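Local coordinates for intimin (Escherichia coli O127:H6 str. E2348/69, PDB 6TQD), which helps attach enteropathogenic bacteria to host cells, its two domains here probably forming an extended extracellular juncture of the passenger region, at residues F150-S154 with G155-L159. Residues are numbered along the deposited sequence; the frame is centred on the assembly and turned at random.
Sequences FNIVS and GTAVL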
loop_
_atom_site.group_PDB
_atom_site.type_symbol
_atom_site.label_atom_id
_atom_site.label_comp_id
_atom_site.label_asym_id
_atom_site.label_seq_id
_atom_site.Cartn_x
_atom_site.Cartn_y
_atom_site.Cartn_z
ATOM N N PHE A 150 -10.649 -5.919 16.962
ATOM C CA PHE A 150 -11.405 -6.929 16.237
ATOM C C PHE A 150 -12.864 -6.924 16.680
ATOM O O PHE A 150 -13.163 -6.782 17.870
ATOM C CB PHE A 150 -10.843 -8.337 16.467
ATOM C CG PHE A 150 -9.386 -8.466 16.127
ATOM C CD1 PHE A 150 -8.456 -8.705 17.126
ATOM C CD2 PHE A 150 -8.949 -8.375 14.818
ATOM C CE1 PHE A 150 -7.125 -8.835 16.820
ATOM C CE2 PHE A 150 -7.613 -8.492 14.508
ATOM C CZ PHE A 150 -6.696 -8.732 15.519
ATOM N N ASN A 151 -13.771 -7.085 15.721
ATOM C CA ASN A 151 -15.196 -7.043 16.014
ATOM C C ASN A 151 -15.961 -7.918 15.034
ATOM O O ASN A 151 -15.615 -7.994 13.856
ATOM C CB ASN A 151 -15.725 -5.603 15.930
ATOM C CG ASN A 151 -15.205 -4.726 17.048
ATOM O OD1 ASN A 151 -14.264 -3.951 16.859
ATOM N ND2 ASN A 151 -15.805 -4.851 18.224
ATOM N N ILE A 152 -17.009 -8.576 15.530
ATOM C CA ILE A 152 -17.897 -9.367 14.686
ATOM C C ILE A 152 -18.945 -8.418 14.103
ATOM O O ILE A 152 -19.734 -7.821 14.843
ATOM C CB ILE A 152 -18.541 -10.529 15.460
ATOM C CG1 ILE A 152 -17.457 -11.519 15.875
ATOM C CG2 ILE A 152 -19.582 -11.219 14.578
ATOM C CD1 ILE A 152 -17.912 -12.608 16.826
ATOM N N VAL A 153 -18.932 -8.263 12.779
ATOM C CA VAL A 153 -19.849 -7.355 12.102
ATOM C C VAL A 153 -21.226 -7.982 11.950
ATOM O O VAL A 153 -22.253 -7.304 12.099
ATOM C CB VAL A 153 -19.263 -6.954 10.733
ATOM C CG1 VAL A 153 -20.237 -6.069 9.981
ATOM C CG2 VAL A 153 -17.915 -6.281 10.906
ATOM N N SER A 154 -21.272 -9.266 11.618
ATOM C CA SER A 154 -22.545 -9.941 11.418
ATOM C C SER A 154 -22.344 -11.420 11.679
ATOM O O SER A 154 -21.254 -11.964 11.455
ATOM C CB SER A 154 -23.066 -9.750 9.988
ATOM O OG SER A 154 -22.134 -10.227 9.033
ATOM N N GLY A 155 -23.406 -12.066 12.123
ATOM C CA GLY A 155 -23.380 -13.477 12.461
ATOM C C GLY A 155 -23.173 -13.710 13.947
ATOM O O GLY A 155 -22.934 -12.790 14.732
ATOM N N THR A 156 -23.267 -14.988 14.331
ATOM C CA THR A 156 -23.205 -15.418 15.723
ATOM C C THR A 156 -21.940 -16.242 15.919
ATOM O O THR A 156 -21.821 -17.346 15.368
ATOM C CB THR A 156 -24.436 -16.254 16.068
ATOM O OG1 THR A 156 -25.629 -15.491 15.831
ATOM C CG2 THR A 156 -24.385 -16.706 17.526
ATOM N N ALA A 157 -21.021 -15.733 16.730
ATOM C CA ALA A 157 -19.734 -16.380 16.965
ATOM C C ALA A 157 -19.078 -15.707 18.164
ATOM O O ALA A 157 -19.641 -14.794 18.774
ATOM C CB ALA A 157 -18.853 -16.323 15.715
ATOM N N VAL A 158 -17.866 -16.157 18.492
ATOM C CA VAL A 158 -17.122 -15.647 19.641
ATOM C C VAL A 158 -15.667 -15.442 19.234
ATOM O O VAL A 158 -15.025 -16.367 18.718
ATOM C CB VAL A 158 -17.196 -16.619 20.839
ATOM C CG1 VAL A 158 -16.467 -16.037 22.036
ATOM C CG2 VAL A 158 -18.647 -16.952 21.186
ATOM N N LEU A 159 -15.146 -14.240 19.481
ATOM C CA LEU A 159 -13.749 -13.914 19.232
ATOM C C LEU A 159 -12.917 -14.217 20.471
ATOM O O LEU A 159 -13.376 -14.044 21.604
ATOM C CB LEU A 159 -13.602 -12.431 18.882
ATOM C CG LEU A 159 -14.066 -12.007 17.490
ATOM C CD1 LEU A 159 -14.119 -10.499 17.400
ATOM C CD2 LEU A 159 -13.156 -12.555 16.402
#
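Between Ile-152 and Leu-159 the chain turns back on itself, the run from Phe-150 to Ser-154 and that from Gly-155 to Leu-159 heading in nearly opposite directions, 160° apart, yet no hydrogen bond links them. The contact is made by apolar side chains instead. Ile-152 reaches across with CG1 beside its backbone N (chi1 -66°), and an extended chi2 carries CD1 on to the far limb, where it lies 3.4 Å from Ala-157 O and 4.0 Å from Ala-157 CB. Leu-159 runs the other way, flank to flank with it, so that Ile-152 CG1 and Leu-159 CG meet at 3.8 Å. One branch of the leucine, CD1, reaches the opposite strand, 3.8 Å from Asn-151 N and beside Phe-150 CB, whereas the phenyl ring is directed elsewhere, its side chain touching Val-174. Nearer the bend, Ile-152 CG2 rests 3.7 Å from Gly-155 O. Gly-155 turns the chain with a positive phi (97°). Just before it, Val-153 and Ser-154 form a classic beta bulge opposite Val-185 of strand 182-189. This local apolar contact joins two sheets of the bacterial Ig-like sandwich: strand 147-154 pairs with strand 182-189, strand 158-159 with strand 171-177, and Leu-176 of that last strand touches Ile-152, Ala-157 and Leu-159 alike.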